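Local coordinates for protein quercetin 2,3-dioxygenase (Escherichia coli, PDB 1TQ5) that cleaves the flavonol quercetin with dioxygen in vitro as a metal-dependent dioxygenase of the pirin family, although its physiological role is unknown, at residues 1-13 / 21-34. Numbering follows the deposited sequence.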
loop_
_atom_site.group_PDB
_atom_site.type_symbol
_atom_site.label_atom_id
_atom_site.label_comp_id
_atom_site.label_asym_id
_atom_site.label_seq_id
_atom_site.Cartn_x
_atom_site.Cartn_y
_atom_site.Cartn_z
HETATM N N MSE A 1 -4.855 -6.479 -20.664
HETATM C CA MSE A 1 -5.154 -7.295 -19.453
HETATM C C MSE A 1 -5.518 -6.391 -18.281
HETATM O O MSE A 1 -4.731 -5.525 -17.885
HETATM C CB MSE A 1 -3.942 -8.149 -19.077
HETATM C CG MSE A 1 -3.519 -9.156 -20.137
HETATM SE SE MSE A 1 -4.754 -10.435 -20.436
HETATM C CE MSE A 1 -5.698 -9.688 -21.785
ATOM N N ILE A 2 -6.712 -6.594 -17.733
ATOM C CA ILE A 2 -7.188 -5.811 -16.600
ATOM C C ILE A 2 -8.030 -6.737 -15.732
ATOM O O ILE A 2 -8.990 -7.349 -16.205
ATOM C CB ILE A 2 -8.029 -4.594 -17.081
ATOM C CG1 ILE A 2 -8.379 -3.676 -15.905
ATOM C CG2 ILE A 2 -9.268 -5.070 -17.814
ATOM C CD1 ILE A 2 -9.352 -4.253 -14.908
ATOM N N TYR A 3 -7.668 -6.846 -14.460
ATOM C CA TYR A 3 -8.396 -7.727 -13.567
ATOM C C TYR A 3 -8.816 -7.074 -12.264
ATOM O O TYR A 3 -8.050 -6.357 -11.624
ATOM C CB TYR A 3 -7.560 -8.977 -13.325
ATOM C CG TYR A 3 -7.279 -9.705 -14.622
ATOM C CD1 TYR A 3 -8.301 -10.364 -15.307
ATOM C CD2 TYR A 3 -6.009 -9.679 -15.202
ATOM C CE1 TYR A 3 -8.071 -10.974 -16.534
ATOM C CE2 TYR A 3 -5.769 -10.287 -16.433
ATOM C CZ TYR A 3 -6.805 -10.933 -17.092
ATOM O OH TYR A 3 -6.573 -11.540 -18.306
ATOM N N LEU A 4 -10.060 -7.327 -11.882
ATOM C CA LEU A 4 -10.612 -6.751 -10.672
ATOM C C LEU A 4 -10.497 -7.674 -9.467
ATOM O O LEU A 4 -10.961 -8.811 -9.491
ATOM C CB LEU A 4 -12.084 -6.385 -10.903
ATOM C CG LEU A 4 -12.910 -5.841 -9.731
ATOM C CD1 LEU A 4 -12.469 -4.436 -9.372
ATOM C CD2 LEU A 4 -14.382 -5.846 -10.126
ATOM N N ARG A 5 -9.856 -7.173 -8.416
ATOM C CA ARG A 5 -9.715 -7.915 -7.172
ATOM C C ARG A 5 -10.776 -7.327 -6.239
ATOM O O ARG A 5 -10.531 -6.324 -5.574
ATOM C CB ARG A 5 -8.314 -7.700 -6.594
ATOM C CG ARG A 5 -8.091 -8.284 -5.212
ATOM C CD ARG A 5 -8.444 -9.754 -5.169
ATOM N NE ARG A 5 -7.811 -10.436 -4.043
ATOM C CZ ARG A 5 -8.169 -11.642 -3.621
ATOM N NH1 ARG A 5 -9.157 -12.282 -4.228
ATOM N NH2 ARG A 5 -7.530 -12.216 -2.613
ATOM N N LYS A 6 -11.954 -7.945 -6.205
ATOM C CA LYS A 6 -13.052 -7.454 -5.377
ATOM C C LYS A 6 -12.739 -7.417 -3.895
ATOM O O LYS A 6 -12.138 -8.342 -3.353
ATOM C CB LYS A 6 -14.314 -8.295 -5.592
ATOM C CG LYS A 6 -15.003 -8.073 -6.932
ATOM C CD LYS A 6 -16.331 -8.819 -6.978
ATOM C CE LYS A 6 -17.041 -8.636 -8.314
ATOM N NZ LYS A 6 -16.292 -9.260 -9.437
ATOM N N ALA A 7 -13.170 -6.346 -3.240
ATOM C CA ALA A 7 -12.946 -6.176 -1.812
ATOM C C ALA A 7 -13.518 -7.320 -0.969
ATOM O O ALA A 7 -12.872 -7.773 -0.029
ATOM C CB ALA A 7 -13.532 -4.849 -1.346
ATOM N N ASN A 8 -14.716 -7.791 -1.315
ATOM C CA ASN A 8 -15.369 -8.860 -0.556
ATOM C C ASN A 8 -14.783 -10.254 -0.777
ATOM O O ASN A 8 -15.093 -11.185 -0.042
ATOM C CB ASN A 8 -16.870 -8.892 -0.868
ATOM C CG ASN A 8 -17.156 -9.217 -2.323
ATOM O OD1 ASN A 8 -16.718 -8.504 -3.225
ATOM N ND2 ASN A 8 -17.892 -10.296 -2.558
ATOM N N GLU A 9 -13.943 -10.406 -1.789
ATOM C CA GLU A 9 -13.336 -11.705 -2.043
ATOM C C GLU A 9 -11.918 -11.805 -1.492
ATOM O O GLU A 9 -11.230 -12.800 -1.699
ATOM C CB GLU A 9 -13.365 -12.002 -3.539
ATOM C CG GLU A 9 -14.781 -12.255 -4.033
ATOM C CD GLU A 9 -14.854 -12.489 -5.523
ATOM O OE1 GLU A 9 -15.955 -12.835 -6.012
ATOM O OE2 GLU A 9 -13.817 -12.324 -6.201
ATOM N N ARG A 10 -11.491 -10.770 -0.780
ATOM C CA ARG A 10 -10.160 -10.754 -0.180
ATOM C C ARG A 10 -10.111 -11.749 0.969
ATOM O O ARG A 10 -11.144 -12.095 1.532
ATOM C CB ARG A 10 -9.830 -9.364 0.368
ATOM C CG ARG A 10 -9.446 -8.338 -0.679
ATOM C CD ARG A 10 -9.211 -6.988 -0.019
ATOM N NE ARG A 10 -10.411 -6.532 0.682
ATOM C CZ ARG A 10 -10.468 -5.446 1.445
ATOM N NH1 ARG A 10 -9.387 -4.694 1.617
ATOM N NH2 ARG A 10 -11.611 -5.111 2.032
ATOM N N GLY A 11 -8.910 -12.214 1.307
ATOM C CA GLY A 11 -8.769 -13.136 2.420
ATOM C C GLY A 11 -9.169 -12.340 3.642
ATOM O O GLY A 11 -9.012 -11.126 3.656
ATOM N N HIS A 12 -9.688 -12.997 4.668
ATOM C CA HIS A 12 -10.113 -12.269 5.848
ATOM C C HIS A 12 -9.883 -13.052 7.133
ATOM O O HIS A 12 -10.206 -14.232 7.220
ATOM C CB HIS A 12 -11.599 -11.907 5.704
ATOM C CG HIS A 12 -12.176 -11.197 6.891
ATOM N ND1 HIS A 12 -11.729 -9.963 7.311
ATOM C CD2 HIS A 12 -13.167 -11.550 7.745
ATOM C CE1 HIS A 12 -12.419 -9.586 8.372
ATOM N NE2 HIS A 12 -13.298 -10.532 8.657
ATOM N N ALA A 13 -9.310 -12.382 8.123
ATOM C CA ALA A 13 -9.055 -12.985 9.421
ATOM C C ALA A 13 -9.430 -11.955 10.474
ATOM O O ALA A 13 -9.002 -10.803 10.400
ATOM C CB ALA A 13 -7.592 -13.361 9.550
ATOM N N TRP A 21 -7.988 -7.728 6.046
ATOM C CA TRP A 21 -8.391 -8.205 4.729
ATOM C C TRP A 21 -7.110 -8.295 3.905
ATOM O O TRP A 21 -6.372 -7.319 3.785
ATOM C CB TRP A 21 -9.393 -7.250 4.078
ATOM C CG TRP A 21 -10.690 -7.214 4.817
ATOM C CD1 TRP A 21 -10.964 -6.526 5.969
ATOM C CD2 TRP A 21 -11.867 -7.970 4.511
ATOM N NE1 TRP A 21 -12.240 -6.811 6.398
ATOM C CE2 TRP A 21 -12.817 -7.693 5.522
ATOM C CE3 TRP A 21 -12.213 -8.857 3.482
ATOM C CZ2 TRP A 21 -14.091 -8.272 5.532
ATOM C CZ3 TRP A 21 -13.481 -9.433 3.493
ATOM C CH2 TRP A 21 -14.404 -9.136 4.512
ATOM N N HIS A 22 -6.843 -9.475 3.355
ATOM C CA HIS A 22 -5.632 -9.704 2.566
ATOM C C HIS A 22 -5.880 -9.668 1.076
ATOM O O HIS A 22 -6.697 -10.436 0.556
ATOM C CB HIS A 22 -5.038 -11.070 2.908
ATOM C CG HIS A 22 -4.787 -11.271 4.366
ATOM N ND1 HIS A 22 -3.871 -10.524 5.071
ATOM C CD2 HIS A 22 -5.347 -12.124 5.257
ATOM C CE1 HIS A 22 -3.877 -10.905 6.336
ATOM N NE2 HIS A 22 -4.763 -11.874 6.474
ATOM N N THR A 23 -5.161 -8.800 0.375
ATOM C CA THR A 23 -5.321 -8.721 -1.066
ATOM C C THR A 23 -4.634 -9.905 -1.750
ATOM O O THR A 23 -5.124 -10.406 -2.763
ATOM C CB THR A 23 -4.739 -7.415 -1.622
ATOM O OG1 THR A 23 -5.539 -6.312 -1.173
ATOM C CG2 THR A 23 -4.720 -7.444 -3.142
ATOM N N PHE A 24 -3.503 -10.338 -1.192
ATOM C CA PHE A 24 -2.727 -11.457 -1.738
ATOM C C PHE A 24 -2.503 -12.515 -0.666
ATOM O O PHE A 24 -2.658 -12.247 0.529
ATOM C CB PHE A 24 -1.337 -10.999 -2.207
ATOM C CG PHE A 24 -1.357 -9.869 -3.192
ATOM C CD1 PHE A 24 -1.762 -10.079 -4.503
ATOM C CD2 PHE A 24 -0.988 -8.588 -2.801
ATOM C CE1 PHE A 24 -1.804 -9.034 -5.413
ATOM C CE2 PHE A 24 -1.028 -7.532 -3.701
ATOM C CZ PHE A 24 -1.438 -7.757 -5.013
ATOM N N SER A 25 -2.116 -13.711 -1.110
ATOM C CA SER A 25 -1.827 -14.813 -0.203
ATOM C C SER A 25 -0.962 -14.261 0.927
ATOM O O SER A 25 0.061 -13.610 0.681
ATOM C CB SER A 25 -1.062 -15.919 -0.938
ATOM O OG SER A 25 -1.757 -16.335 -2.098
ATOM N N PHE A 26 -1.378 -14.509 2.161
ATOM C CA PHE A 26 -0.647 -14.026 3.326
ATOM C C PHE A 26 -0.705 -15.056 4.448
ATOM O O PHE A 26 -1.774 -15.575 4.768
ATOM C CB PHE A 26 -1.258 -12.715 3.824
ATOM C CG PHE A 26 -0.420 -12.007 4.851
ATOM C CD1 PHE A 26 0.721 -11.308 4.474
ATOM C CD2 PHE A 26 -0.768 -12.037 6.196
ATOM C CE1 PHE A 26 1.502 -10.649 5.425
ATOM C CE2 PHE A 26 0.010 -11.381 7.157
ATOM C CZ PHE A 26 1.146 -10.688 6.766
ATOM N N ALA A 27 0.445 -15.345 5.043
ATOM C CA ALA A 27 0.512 -16.307 6.137
ATOM C C ALA A 27 -0.200 -17.601 5.758
ATOM O O ALA A 27 0.249 -18.321 4.868
ATOM C CB ALA A 27 -0.114 -15.709 7.389
ATOM N N ASN A 28 -1.319 -17.879 6.425
ATOM C CA ASN A 28 -2.093 -19.093 6.169
ATOM C C ASN A 28 -3.169 -18.944 5.093
ATOM O O ASN A 28 -3.887 -19.900 4.788
ATOM C CB ASN A 28 -2.744 -19.582 7.466
ATOM C CG ASN A 28 -1.722 -19.977 8.517
ATOM O OD1 ASN A 28 -0.845 -20.806 8.262
ATOM N ND2 ASN A 28 -1.833 -19.388 9.705
ATOM N N TYR A 29 -3.295 -17.747 4.527
ATOM C CA TYR A 29 -4.280 -17.509 3.476
ATOM C C TYR A 29 -3.608 -17.687 2.120
ATOM O O TYR A 29 -2.522 -17.163 1.885
ATOM C CB TYR A 29 -4.856 -16.095 3.604
ATOM C CG TYR A 29 -5.626 -15.627 2.389
ATOM C CD1 TYR A 29 -6.817 -16.252 1.997
ATOM C CD2 TYR A 29 -5.159 -14.557 1.627
ATOM C CE1 TYR A 29 -7.523 -15.813 0.869
ATOM C CE2 TYR A 29 -5.852 -14.110 0.506
ATOM C CZ TYR A 29 -7.030 -14.735 0.130
ATOM O OH TYR A 29 -7.699 -14.276 -0.979
ATOM N N TYR A 30 -4.254 -18.427 1.226
ATOM C CA TYR A 30 -3.684 -18.673 -0.098
ATOM C C TYR A 30 -4.686 -18.435 -1.218
ATOM O O TYR A 30 -5.783 -18.985 -1.200
ATOM C CB TYR A 30 -3.176 -20.119 -0.184
ATOM C CG TYR A 30 -2.480 -20.478 -1.482
ATOM C CD1 TYR A 30 -1.087 -20.492 -1.567
ATOM C CD2 TYR A 30 -3.214 -20.811 -2.624
ATOM C CE1 TYR A 30 -0.442 -20.831 -2.752
ATOM C CE2 TYR A 30 -2.580 -21.150 -3.816
ATOM C CZ TYR A 30 -1.193 -21.160 -3.872
ATOM O OH TYR A 30 -0.560 -21.502 -5.041
ATOM N N ASP A 31 -4.306 -17.609 -2.186
ATOM C CA ASP A 31 -5.158 -17.341 -3.338
ATOM C C ASP A 31 -4.343 -17.741 -4.569
ATOM O O ASP A 31 -3.297 -17.156 -4.849
ATOM C CB ASP A 31 -5.533 -15.859 -3.425
ATOM C CG ASP A 31 -6.535 -15.581 -4.537
ATOM O OD1 ASP A 31 -7.756 -15.650 -4.284
ATOM O OD2 ASP A 31 -6.101 -15.312 -5.673
ATOM N N PRO A 32 -4.821 -18.746 -5.322
ATOM C CA PRO A 32 -4.159 -19.258 -6.529
ATOM C C PRO A 32 -3.867 -18.236 -7.629
ATOM O O PRO A 32 -2.893 -18.380 -8.371
ATOM C CB PRO A 32 -5.107 -20.365 -6.994
ATOM C CG PRO A 32 -6.449 -19.862 -6.550
ATOM C CD PRO A 32 -6.147 -19.368 -5.152
ATOM N N ASN A 33 -4.709 -17.214 -7.743
ATOM C CA ASN A 33 -4.511 -16.184 -8.759
ATOM C C ASN A 33 -3.680 -15.025 -8.214
ATOM O O ASN A 33 -2.673 -14.635 -8.806
ATOM C CB ASN A 33 -5.860 -15.662 -9.246
ATOM C CG ASN A 33 -6.714 -16.752 -9.873
ATOM O OD1 ASN A 33 -7.925 -16.792 -9.674
ATOM N ND2 ASN A 33 -6.081 -17.636 -10.642
ATOM N N PHE A 34 -4.110 -14.474 -7.085
ATOM C CA PHE A 34 -3.405 -13.361 -6.469
ATOM C C PHE A 34 -2.345 -13.835 -5.476
ATOM O O PHE A 34 -2.560 -13.845 -4.264
ATOM C CB PHE A 34 -4.408 -12.416 -5.790
ATOM C CG PHE A 34 -5.383 -11.786 -6.751
ATOM C CD1 PHE A 34 -6.521 -12.475 -7.161
ATOM C CD2 PHE A 34 -5.135 -10.524 -7.288
ATOM C CE1 PHE A 34 -7.396 -11.921 -8.090
ATOM C CE2 PHE A 34 -6.004 -9.954 -8.223
ATOM C CZ PHE A 34 -7.140 -10.657 -8.625
HETATM O O HOH W 1 -6.518 -5.478 1.186
#
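Arg5, at the end of strand 2-5, reaches into the loop 23-34 and shows how one arginine can tie a loop together. A bend at chi2 (54°) sets CD over the centre of the Phe34 ring, 3.6 Å from the centroid; the extended remainder of the chain then lies flat on the same ring, the guanidinium off-centre, with the planes 9° apart. NE and NH2 grip Thr23 O side-on; NE lies on a lone pair in the carbonyl plane, while NH2 sits above it. NH2 also donates in the guanidinium plane to Tyr29 OH at 2.6 Å, and a long salt bridge joins NH1 to Asp31 OD1. Asp31 OD2 meanwhile accepts from Phe34 N in an Asx motif, so one carboxylate serves both the arginine and the loop backbone.

Arg10 is held by its NE bond to Ala7 O, and its guanidinium rests on Trp21 CB, 3.4 Å from Arg10 CZ. Arg10 NH1 forms a salt bridge with Asp45 and donates to a water shared with Trp21 O and Thr23 OG1. Gly11 pairs with His22 through two backbone hydrogen bonds, and its CA packs over the Tyr29 ring, 3.4 Å from the centroid. The His12 ring stacks, offset, on the Trp21 face opposite Arg10, its centroid 3.9 Å from that of the six-membered ring. The backbone pairs Gly11-His22 and His12-Trp21 belong to the antiparallel hairpin 11-14/18-22 at the edge of the N-terminal cupin sheet; Arg5 ties its following loop to a strand that pairs with 204-208, adding the chain's N-terminal strand to the C-terminal cupin sheet of this pirin bicupin.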